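Local coordinates for protein fructose 1-phosphate kinase (Staphylococcus aureus, PDB 2JG5) that probably transfers a phosphate from ATP to fructose 1-phosphate, giving fructose 1,6-bisphosphate, and may phosphorylate tagatose 6-phosphate in the same way, at residues 213-216 and 222-225; 118-123 and 127-132; 96-101 and 241-246; 276-281 and 288-293. All coordinates share one frame; numbering follows the deposited sequence.

Contact 1: 213-216 and 222-225; sequences SVIV and GAIY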
loop_
_atom_site.group_PDB
_atom_site.type_symbol
_atom_site.label_atom_id
_atom_site.label_comp_id
_atom_site.label_asym_id
_atom_site.label_seq_id
_atom_site.Cartn_x
_atom_site.Cartn_y
_atom_site.Cartn_z
ATOM N N SER A 213 -14.055 20.177 -31.200
ATOM C CA SER A 213 -15.333 20.241 -30.509
ATOM C C SER A 213 -15.078 20.341 -29.006
ATOM O O SER A 213 -13.940 20.199 -28.557
ATOM C CB SER A 213 -16.192 19.020 -30.829
ATOM O OG SER A 213 -15.528 17.819 -30.500
ATOM N N VAL A 214 -16.133 20.600 -28.237
ATOM C CA VAL A 214 -16.013 20.816 -26.798
ATOM C C VAL A 214 -17.233 20.228 -26.112
ATOM O O VAL A 214 -18.358 20.498 -26.524
ATOM C CB VAL A 214 -15.935 22.336 -26.435
ATOM C CG1 VAL A 214 -15.880 22.550 -24.923
ATOM C CG2 VAL A 214 -14.748 23.015 -27.105
ATOM N N ILE A 215 -17.002 19.417 -25.084
ATOM C CA ILE A 215 -18.074 18.989 -24.186
ATOM C C ILE A 215 -17.955 19.776 -22.897
ATOM O O ILE A 215 -16.892 19.817 -22.283
ATOM C CB ILE A 215 -18.029 17.481 -23.869
ATOM C CG1 ILE A 215 -18.214 16.661 -25.142
ATOM C CG2 ILE A 215 -19.110 17.118 -22.859
ATOM C CD1 ILE A 215 -17.893 15.181 -24.963
ATOM N N VAL A 216 -19.043 20.422 -22.502
ATOM C CA VAL A 216 -19.044 21.196 -21.276
ATOM C C VAL A 216 -19.934 20.487 -20.263
ATOM O O VAL A 216 -21.142 20.311 -20.482
ATOM C CB VAL A 216 -19.493 22.651 -21.494
ATOM C CG1 VAL A 216 -19.432 23.426 -20.187
ATOM C CG2 VAL A 216 -18.628 23.325 -22.530
ATOM N N GLY A 222 -26.731 17.800 -16.764
ATOM C CA GLY A 222 -26.374 17.285 -18.074
ATOM C C GLY A 222 -25.081 17.844 -18.625
ATOM O O GLY A 222 -24.121 18.063 -17.889
ATOM N N ALA A 223 -25.057 18.062 -19.935
ATOM C CA ALA A 223 -23.856 18.531 -20.620
ATOM C C ALA A 223 -24.209 19.178 -21.947
ATOM O O ALA A 223 -25.294 18.969 -22.482
ATOM C CB ALA A 223 -22.866 17.375 -20.840
ATOM N N ILE A 224 -23.285 19.967 -22.473
ATOM C CA ILE A 224 -23.457 20.549 -23.792
ATOM C C ILE A 224 -22.267 20.226 -24.678
ATOM O O ILE A 224 -21.112 20.435 -24.298
ATOM C CB ILE A 224 -23.719 22.075 -23.740
ATOM C CG1 ILE A 224 -25.043 22.349 -23.007
ATOM C CG2 ILE A 224 -23.721 22.671 -25.157
ATOM C CD1 ILE A 224 -25.340 23.779 -22.753
ATOM N N TYR A 225 -22.569 19.697 -25.856
ATOM C CA TYR A 225 -21.562 19.467 -26.871
ATOM C C TYR A 225 -21.575 20.677 -27.797
ATOM O O TYR A 225 -22.649 21.126 -28.204
ATOM C CB TYR A 225 -21.876 18.183 -27.648
ATOM C CG TYR A 225 -21.022 18.008 -28.883
ATOM C CD1 TYR A 225 -19.829 17.277 -28.836
ATOM C CD2 TYR A 225 -21.392 18.595 -30.091
ATOM C CE1 TYR A 225 -19.047 17.125 -29.968
ATOM C CE2 TYR A 225 -20.614 18.457 -31.224
ATOM C CZ TYR A 225 -19.449 17.720 -31.157
ATOM O OH TYR A 225 -18.691 17.589 -32.291
#
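S213 meets the far end of Y225 diagonally across an antiparallel beta hairpin (strands 214-217 and 223-226), with S213 CB 3.2 Å from Y225 OH. The serine hydroxyl is engaged with the carbonyl of L176, and Y225 OH has a weak bond to D227, so what joins the two side chains is van der Waals contact and not a shared hydrogen bond. Y225 reaches this far because its ring carbon CG lies opposite its own backbone N (chi1 169°), which lays the ring back along the neighbouring strand. At V214 the side chain turns from the partner strand, but the carbonyl takes part: V214 O receives a CA-H...O contact from Y225 CA at 3.4 Å. I215 faces Y225 in a non-hydrogen-bonded pair, and its CG1 comes to the edge of the tyrosine ring, near the ring plane, 4.1 Å from Y225 CD1. The other branch, I215 CG2, lies 4.3 Å from A223 CB, so the isoleucine spans two residues of the opposite strand. V216 pairs with I224 through two backbone bonds: V216 N to I224 O is 2.7 Å and nearly straight (168°), while I224 N to V216 O is 2.9 Å. Helix 265-280 covers the I215, A223 and Y225 face, whereas helix 196-208 packs against V214, V216 and I224. Strand 223-226 continues the antiparallel sheet to 230-235, and I215 bonds through its backbone to I178, bringing the hairpin alongside strand 177-178 of the parallel sheet.

Contact 2: 118-123 and 127-132; sequences QQIKNT and DIVIVA
T123 touches both D127 and V129 where the chain leaves helix 110-120 and enters strand 128-132, an inner strand of the parallel sheet of this ribokinase-like alpha/beta fold. T123 CB sits 3.5 Å from D127 OD2, and the same carboxylate oxygen is 3.4 Å from T123 CA, so the acid abuts the carbon skeleton of the threonine. Beyond CB the side chain forks. The methyl T123 CG2 continues toward the strand: it lies 3.7 Å from D127 OD2 and meets V129 CG2 at 3.9 Å, the threonine and valine side chains running at about a right angle. OG1 takes the position between the backbone N and the carbonyl carbon (chi1 55°), which turns it back toward I120. There it donates to I120 O over 2.6 Å, in the carbonyl plane, and is also bonded to T154 OG1. I120 O accepts T123 N as well, at 3.3 Å, so two donors from one residue hold the carbonyl that closes the type I turn I120 to T123. On the other branch of V129, I120 CD1 lies 4.2 Å from V129 CG1, so the two methyls of V129 are divided between threonine and isoleucine. I150 and T151 of helix 143-154 also touch I120. The fork thus separates two chemistries: the hydroxyl bonds the carbonyl of the buried I120, while the methyl joins the apolar seam. D127 OD2 meets only carbon of T123 and accepts from T124 N, while D127 OD1 has a weak bond to M1 N; both would probably ease the charge of this buried carboxylate.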
loop_
_atom_site.group_PDB
_atom_site.type_symbol
_atom_site.label_atom_id
_atom_site.label_comp_id
_atom_site.label_asym_id
_atom_site.label_seq_id
_atom_site.Cartn_x
_atom_site.Cartn_y
_atom_site.Cartn_z
ATOM N N GLN A 118 7.944 8.913 -27.464
ATOM C CA GLN A 118 8.346 8.039 -28.567
ATOM C C GLN A 118 7.199 7.113 -28.960
ATOM O O GLN A 118 7.064 6.759 -30.132
ATOM C CB GLN A 118 9.615 7.235 -28.233
ATOM C CG GLN A 118 10.103 6.282 -29.353
ATOM C CD GLN A 118 10.697 7.006 -30.556
ATOM O OE1 GLN A 118 11.171 8.136 -30.443
ATOM N NE2 GLN A 118 10.684 6.349 -31.713
ATOM N N GLN A 119 6.374 6.740 -27.982
ATOM C CA GLN A 119 5.189 5.929 -28.238
ATOM C C GLN A 119 4.124 6.718 -28.978
ATOM O O GLN A 119 3.438 6.176 -29.843
ATOM C CB GLN A 119 4.601 5.394 -26.939
ATOM C CG GLN A 119 5.476 4.391 -26.241
ATOM C CD GLN A 119 4.829 3.854 -24.996
ATOM O OE1 GLN A 119 4.134 4.580 -24.282
ATOM N NE2 GLN A 119 5.051 2.569 -24.723
ATOM N N ILE A 120 3.972 7.993 -28.623
ATOM C CA ILE A 120 2.994 8.853 -29.285
ATOM C C ILE A 120 3.444 9.131 -30.718
ATOM O O ILE A 120 2.611 9.292 -31.610
ATOM C CB ILE A 120 2.768 10.179 -28.525
ATOM C CG1 ILE A 120 2.560 9.930 -27.018
ATOM C CG2 ILE A 120 1.618 10.994 -29.158
ATOM C CD1 ILE A 120 1.344 9.071 -26.628
ATOM N N LYS A 121 4.763 9.182 -30.922
ATOM C CA LYS A 121 5.348 9.304 -32.256
ATOM C C LYS A 121 4.993 8.154 -33.204
ATOM O O LYS A 121 5.061 8.319 -34.430
ATOM C CB LYS A 121 6.871 9.476 -32.174
ATOM C CG LYS A 121 7.299 10.911 -31.875
ATOM C CD LYS A 121 8.763 11.029 -31.456
ATOM C CE LYS A 121 9.045 12.448 -30.946
ATOM N NZ LYS A 121 10.388 12.588 -30.302
ATOM N N ASN A 122 4.614 7.002 -32.653
ATOM C CA ASN A 122 4.316 5.833 -33.481
ATOM C C ASN A 122 2.842 5.654 -33.804
ATOM O O ASN A 122 2.454 4.635 -34.385
ATOM C CB ASN A 122 4.902 4.564 -32.866
ATOM C CG ASN A 122 6.427 4.553 -32.899
ATOM O OD1 ASN A 122 7.038 4.779 -33.945
ATOM N ND2 ASN A 122 7.045 4.285 -31.752
ATOM N N THR A 123 2.038 6.658 -33.452
ATOM C CA THR A 123 0.615 6.684 -33.785
ATOM C C THR A 123 0.346 7.048 -35.253
ATOM O O THR A 123 1.215 7.576 -35.960
ATOM C CB THR A 123 -0.208 7.641 -32.859
ATOM O OG1 THR A 123 0.353 8.959 -32.891
ATOM C CG2 THR A 123 -0.237 7.131 -31.437
ATOM N N ASP A 127 -5.714 6.555 -35.130
ATOM C CA ASP A 127 -5.633 6.394 -33.682
ATOM C C ASP A 127 -6.269 7.553 -32.923
ATOM O O ASP A 127 -6.364 8.682 -33.424
ATOM C CB ASP A 127 -4.173 6.257 -33.213
ATOM C CG ASP A 127 -3.499 4.977 -33.694
ATOM O OD1 ASP A 127 -4.166 4.067 -34.240
ATOM O OD2 ASP A 127 -2.273 4.885 -33.528
ATOM N N ILE A 128 -6.697 7.252 -31.700
ATOM C CA ILE A 128 -7.171 8.250 -30.761
ATOM C C ILE A 128 -6.238 8.192 -29.563
ATOM O O ILE A 128 -5.940 7.115 -29.034
ATOM C CB ILE A 128 -8.652 8.005 -30.332
ATOM C CG1 ILE A 128 -9.539 7.824 -31.580
ATOM C CG2 ILE A 128 -9.154 9.118 -29.344
ATOM C CD1 ILE A 128 -11.027 7.837 -31.325
ATOM N N VAL A 129 -5.749 9.363 -29.173
ATOM C CA VAL A 129 -4.940 9.504 -27.980
ATOM C C VAL A 129 -5.721 10.363 -26.981
ATOM O O VAL A 129 -6.067 11.528 -27.267
ATOM C CB VAL A 129 -3.538 10.101 -28.301
ATOM C CG1 VAL A 129 -2.703 10.242 -27.024
ATOM C CG2 VAL A 129 -2.805 9.214 -29.332
ATOM N N ILE A 130 -6.025 9.756 -25.832
ATOM C CA ILE A 130 -6.721 10.421 -24.726
ATOM C C ILE A 130 -5.711 10.691 -23.612
ATOM O O ILE A 130 -5.102 9.767 -23.069
ATOM C CB ILE A 130 -7.889 9.566 -24.166
ATOM C CG1 ILE A 130 -8.848 9.154 -25.291
ATOM C CG2 ILE A 130 -8.645 10.327 -23.049
ATOM C CD1 ILE A 130 -9.556 7.833 -25.066
ATOM N N VAL A 131 -5.531 11.964 -23.279
ATOM C CA VAL A 131 -4.615 12.332 -22.217
ATOM C C VAL A 131 -5.440 12.965 -21.122
ATOM O O VAL A 131 -6.123 13.961 -21.338
ATOM C CB VAL A 131 -3.475 13.277 -22.710
ATOM C CG1 VAL A 131 -2.405 13.450 -21.627
ATOM C CG2 VAL A 131 -2.848 12.737 -23.975
ATOM N N ALA A 132 -5.396 12.353 -19.946
ATOM C CA ALA A 132 -6.234 12.772 -18.851
ATOM C C ALA A 132 -5.461 12.695 -17.553
ATOM O O ALA A 132 -4.804 11.675 -17.260
ATOM C CB ALA A 132 -7.504 11.912 -18.781
#

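Contact 3: 96-101 and 241-246; sequences GQETEI and VVNTVG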
loop_
_atom_site.group_PDB
_atom_site.type_symbol
_atom_site.label_atom_id
_atom_site.label_comp_id
_atom_site.label_asym_id
_atom_site.label_seq_id
_atom_site.Cartn_x
_atom_site.Cartn_y
_atom_site.Cartn_z
ATOM N N GLY A 96 -18.493 6.973 7.757
ATOM C CA GLY A 96 -19.693 7.706 7.375
ATOM C C GLY A 96 -19.274 8.821 6.431
ATOM O O GLY A 96 -20.032 9.233 5.557
ATOM N N GLN A 97 -18.054 9.309 6.617
ATOM C CA GLN A 97 -17.480 10.312 5.732
ATOM C C GLN A 97 -16.548 9.660 4.702
ATOM O O GLN A 97 -16.063 8.544 4.909
ATOM C CB GLN A 97 -16.737 11.382 6.545
ATOM C CG GLN A 97 -17.653 12.386 7.271
ATOM C CD GLN A 97 -17.956 11.996 8.706
ATOM O OE1 GLN A 97 -17.053 11.666 9.478
ATOM N NE2 GLN A 97 -19.233 12.051 9.078
ATOM N N GLU A 98 -16.322 10.353 3.589
ATOM C CA GLU A 98 -15.414 9.867 2.548
ATOM C C GLU A 98 -14.174 10.763 2.466
ATOM O O GLU A 98 -14.251 11.944 2.106
ATOM C CB GLU A 98 -16.123 9.771 1.193
ATOM C CG GLU A 98 -17.493 9.093 1.251
ATOM C CD GLU A 98 -17.992 8.645 -0.113
ATOM O OE1 GLU A 98 -18.978 9.239 -0.606
ATOM O OE2 GLU A 98 -17.393 7.705 -0.689
ATOM N N THR A 99 -13.033 10.184 2.813
ATOM C CA THR A 99 -11.806 10.937 2.999
ATOM C C THR A 99 -10.726 10.383 2.083
ATOM O O THR A 99 -10.284 9.264 2.272
ATOM C CB THR A 99 -11.351 10.851 4.481
ATOM O OG1 THR A 99 -12.391 11.358 5.330
ATOM C CG2 THR A 99 -10.087 11.641 4.715
ATOM N N GLU A 100 -10.315 11.168 1.089
ATOM C CA GLU A 100 -9.246 10.762 0.187
ATOM C C GLU A 100 -7.893 11.289 0.657
ATOM O O GLU A 100 -7.783 12.417 1.131
ATOM C CB GLU A 100 -9.519 11.252 -1.237
ATOM C CG GLU A 100 -10.709 10.603 -1.940
ATOM C CD GLU A 100 -10.772 10.917 -3.441
ATOM O OE1 GLU A 100 -9.770 11.409 -4.009
ATOM O OE2 GLU A 100 -11.833 10.657 -4.060
ATOM N N ILE A 101 -6.872 10.452 0.536
ATOM C CA ILE A 101 -5.484 10.852 0.766
ATOM C C ILE A 101 -4.679 10.479 -0.470
ATOM O O ILE A 101 -4.347 9.313 -0.687
ATOM C CB ILE A 101 -4.853 10.197 2.030
ATOM C CG1 ILE A 101 -5.758 10.393 3.250
ATOM C CG2 ILE A 101 -3.448 10.786 2.294
ATOM C CD1 ILE A 101 -5.502 9.410 4.367
ATOM N N VAL A 241 -27.242 10.754 -6.445
ATOM C CA VAL A 241 -25.808 10.712 -6.691
ATOM C C VAL A 241 -25.171 9.848 -5.598
ATOM O O VAL A 241 -25.278 10.162 -4.407
ATOM C CB VAL A 241 -25.222 12.144 -6.664
ATOM C CG1 VAL A 241 -23.718 12.126 -6.381
ATOM C CG2 VAL A 241 -25.533 12.875 -7.970
ATOM N N VAL A 242 -24.554 8.742 -5.998
ATOM C CA VAL A 242 -23.887 7.859 -5.049
ATOM C C VAL A 242 -22.418 8.247 -4.936
ATOM O O VAL A 242 -21.941 8.573 -3.848
ATOM C CB VAL A 242 -24.024 6.364 -5.437
ATOM C CG1 VAL A 242 -23.313 5.478 -4.427
ATOM C CG2 VAL A 242 -25.486 5.963 -5.546
ATOM N N ASN A 243 -21.715 8.228 -6.069
ATOM C CA ASN A 243 -20.286 8.514 -6.122
ATOM C C ASN A 243 -19.885 8.992 -7.510
ATOM O O ASN A 243 -19.888 8.214 -8.463
ATOM C CB ASN A 243 -19.493 7.260 -5.747
ATOM C CG ASN A 243 -18.068 7.563 -5.383
ATOM O OD1 ASN A 243 -17.381 8.313 -6.067
ATOM N ND2 ASN A 243 -17.606 6.969 -4.295
ATOM N N THR A 244 -19.532 10.272 -7.612
ATOM C CA THR A 244 -19.203 10.885 -8.901
ATOM C C THR A 244 -17.750 10.704 -9.294
ATOM O O THR A 244 -17.348 11.111 -10.387
ATOM C CB THR A 244 -19.537 12.396 -8.954
ATOM O OG1 THR A 244 -18.746 13.098 -7.991
ATOM C CG2 THR A 244 -21.007 12.641 -8.679
ATOM N N VAL A 245 -16.956 10.104 -8.412
ATOM C CA VAL A 245 -15.578 9.787 -8.773
ATOM C C VAL A 245 -15.604 8.891 -10.016
ATOM O O VAL A 245 -16.283 7.862 -10.039
ATOM C CB VAL A 245 -14.776 9.133 -7.609
ATOM C CG1 VAL A 245 -13.362 8.754 -8.067
ATOM C CG2 VAL A 245 -14.713 10.064 -6.392
ATOM N N GLY A 246 -14.899 9.325 -11.059
ATOM C CA GLY A 246 -14.854 8.592 -12.318
ATOM C C GLY A 246 -15.874 8.970 -13.384
ATOM O O GLY A 246 -15.760 8.514 -14.534
#
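E98 sets its CG beside its backbone N (chi1 -47°) and runs out extended, while N243 places CG anti to its backbone N (chi1 -163°), and its amide end comes up to the carboxylate. Strand 98-102 is the outermost strand, within this chain, of the small mixed lid sheet seen in pfkB kinases, and loop 241-246 belongs to the main alpha/beta domain. The meeting is loose. E98 OE2 and N243 ND2 are 3.7 Å apart, too long for a hydrogen bond, and the carboxylate and amide planes stand 85° to each other. The asparagine's oxygen is used locally: N243 OD1 accepts from V245 N at 3.0 Å, an Asx turn that shapes the loop just before G246, the N-cap of the next helix. In ribokinase relatives the corresponding glycine-rich helix start forms an anion hole. From the second subunit, D23 bonds E98 N and T99 OG1, and E100 and I101 pair in parallel with a strand of that subunit, extending the sheet across the interface. E100 and V245 reach toward one another from opposite directions; while E100 OE1 forms a salt bridge with K92, E100 OE2 lies 3.8 Å from the methyl V245 CG2.

Contact 4: 276-281 and 288-293; sequences GTATAF and RDAIEK
A278 packs on A290 and I291 in a helix-loop-helix unit near the C-terminal end of the pfkB fold, where helix 265-280 and helix 288-295 are joined by a short loop. The apolar contacts all centre on one methyl. A278 CB lies 4.0 Å from A290 CB, 4.1 Å from I291 CG1 and 3.9 Å from the backbone oxygen A290 O. Small side chains let the helices come close, with CA of A278 and CA of I291 5.5 Å apart. I291 carries CG1 beside its backbone N (chi1 -69°), from where this branch meets the alanine methyl. A286 and I294 add further carbon around A278.

No hydrogen bond passes between the segments; the polar contacts lie within each one or go to outside partners. F281, just past the end of the first helix, bonds through N to T277 O at 3.0 Å, and that oxygen also lies over one face of the F281 ring, offset toward the rim. In the second helix, R288 is held through NH1 by a salt bridge to D50 and through NE by E292. The nearly straight bond from R288 NE to E292 OE2 is 2.9 Å (173°), in the guanidinium plane, on the anti side of the carboxylate but tilted out of its plane.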
loop_
_atom_site.group_PDB
_atom_site.type_symbol
_atom_site.label_atom_id
_atom_site.label_comp_id
_atom_site.label_asym_id
_atom_site.label_seq_id
_atom_site.Cartn_x
_atom_site.Cartn_y
_atom_site.Cartn_z
ATOM N N GLY A 276 -21.379 8.890 -17.698
ATOM C CA GLY A 276 -21.062 9.745 -16.564
ATOM C C GLY A 276 -22.151 9.746 -15.509
ATOM O O GLY A 276 -21.869 9.852 -14.315
ATOM N N THR A 277 -23.395 9.629 -15.959
ATOM C CA THR A 277 -24.532 9.544 -15.058
ATOM C C THR A 277 -24.535 8.206 -14.339
ATOM O O THR A 277 -24.587 8.165 -13.110
ATOM C CB THR A 277 -25.855 9.749 -15.801
ATOM O OG1 THR A 277 -25.797 10.987 -16.517
ATOM C CG2 THR A 277 -27.036 9.789 -14.815
ATOM N N ALA A 278 -24.463 7.122 -15.111
ATOM C CA ALA A 278 -24.480 5.764 -14.566
ATOM C C ALA A 278 -23.381 5.507 -13.512
ATOM O O ALA A 278 -23.642 4.876 -12.482
ATOM C CB ALA A 278 -24.411 4.751 -15.693
ATOM N N THR A 279 -22.179 6.017 -13.767
ATOM C CA THR A 279 -21.067 6.016 -12.806
ATOM C C THR A 279 -21.437 6.760 -11.532
ATOM O O THR A 279 -21.309 6.212 -10.431
ATOM C CB THR A 279 -19.786 6.647 -13.423
ATOM O OG1 THR A 279 -19.331 5.822 -14.489
ATOM C CG2 THR A 279 -18.669 6.768 -12.391
ATOM N N ALA A 280 -21.913 7.997 -11.696
ATOM C CA ALA A 280 -22.392 8.823 -10.579
ATOM C C ALA A 280 -23.374 8.081 -9.666
ATOM O O ALA A 280 -23.337 8.249 -8.445
ATOM C CB ALA A 280 -23.010 10.115 -11.097
ATOM N N PHE A 281 -24.221 7.244 -10.268
ATOM C CA PHE A 281 -25.238 6.472 -9.553
ATOM C C PHE A 281 -24.724 5.122 -9.036
ATOM O O PHE A 281 -25.515 4.216 -8.779
ATOM C CB PHE A 281 -26.455 6.227 -10.464
ATOM C CG PHE A 281 -27.247 7.467 -10.804
ATOM C CD1 PHE A 281 -27.036 8.677 -10.134
ATOM C CD2 PHE A 281 -28.244 7.407 -11.782
ATOM C CE1 PHE A 281 -27.791 9.819 -10.453
ATOM C CE2 PHE A 281 -29.011 8.530 -12.106
ATOM C CZ PHE A 281 -28.782 9.744 -11.444
ATOM N N ARG A 288 -22.291 -2.101 -17.838
ATOM C CA ARG A 288 -22.847 -1.955 -19.182
ATOM C C ARG A 288 -24.361 -1.754 -19.162
ATOM O O ARG A 288 -24.883 -0.909 -19.891
ATOM C CB ARG A 288 -22.475 -3.167 -20.055
ATOM C CG ARG A 288 -22.910 -3.056 -21.527
ATOM C CD ARG A 288 -22.310 -1.815 -22.200
ATOM N NE ARG A 288 -22.685 -1.691 -23.605
ATOM C CZ ARG A 288 -22.131 -2.380 -24.603
ATOM N NH1 ARG A 288 -21.168 -3.266 -24.373
ATOM N NH2 ARG A 288 -22.554 -2.183 -25.847
ATOM N N ASP A 289 -25.051 -2.523 -18.318
ATOM C CA ASP A 289 -26.510 -2.469 -18.221
ATOM C C ASP A 289 -27.033 -1.196 -17.572
ATOM O O ASP A 289 -28.134 -0.755 -17.885
ATOM C CB ASP A 289 -27.064 -3.695 -17.488
ATOM C CG ASP A 289 -26.867 -4.981 -18.273
ATOM O OD1 ASP A 289 -26.184 -4.944 -19.327
ATOM O OD2 ASP A 289 -27.394 -6.024 -17.831
ATOM N N ALA A 290 -26.249 -0.616 -16.663
ATOM C CA ALA A 290 -26.590 0.687 -16.085
ATOM C C ALA A 290 -26.492 1.779 -17.146
ATOM O O ALA A 290 -27.336 2.670 -17.211
ATOM C CB ALA A 290 -25.699 1.007 -14.893
ATOM N N ILE A 291 -25.459 1.683 -17.980
ATOM C CA ILE A 291 -25.224 2.639 -19.057
ATOM C C ILE A 291 -26.362 2.602 -20.077
ATOM O O ILE A 291 -26.910 3.648 -20.422
ATOM C CB ILE A 291 -23.851 2.396 -19.752
ATOM C CG1 ILE A 291 -22.695 2.746 -18.800
ATOM C CG2 ILE A 291 -23.758 3.182 -21.076
ATOM C CD1 ILE A 291 -21.326 2.178 -19.208
ATOM N N GLU A 292 -26.711 1.404 -20.542
ATOM C CA GLU A 292 -27.753 1.223 -21.557
ATOM C C GLU A 292 -29.118 1.644 -21.045
ATOM O O GLU A 292 -29.877 2.303 -21.755
ATOM C CB GLU A 292 -27.823 -0.230 -22.030
ATOM C CG GLU A 292 -26.550 -0.738 -22.676
ATOM C CD GLU A 292 -26.086 0.117 -23.841
ATOM O OE1 GLU A 292 -26.944 0.686 -24.541
ATOM O OE2 GLU A 292 -24.863 0.209 -24.062
ATOM N N LYS A 293 -29.418 1.249 -19.812
ATOM C CA LYS A 293 -30.637 1.656 -19.125
ATOM C C LYS A 293 -30.738 3.169 -19.129
ATOM O O LYS A 293 -31.790 3.716 -19.448
ATOM C CB LYS A 293 -30.614 1.139 -17.685
ATOM C CG LYS A 293 -31.893 1.361 -16.884
ATOM C CD LYS A 293 -32.010 0.313 -15.770
ATOM C CE LYS A 293 -32.349 -1.081 -16.328
ATOM N NZ LYS A 293 -32.391 -2.138 -15.280
#

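Overall arrangement
Contact 3 opens first, at 96-101; contacts 2 and 1 follow in that order before 241-246 closes it, and contact 4 comes last. Contacts 3 and 4 touch, with centres about 17 Å apart: A280 O, at the end of helix 265-280, accepts V242 N at 2.8 Å and N243 N at 2.9 Å as probable hydrogen bonds. The same helix packs on the hairpin of contact 1, about 18 Å from contact 4 between centres. Contact 2 lies across the chain's centre from contacts 3 and 4. Contacts 1, 2 and 4 lie in the alpha/beta body; contact 3 is its loose meeting with the lid sheet, which continues into the second subunit.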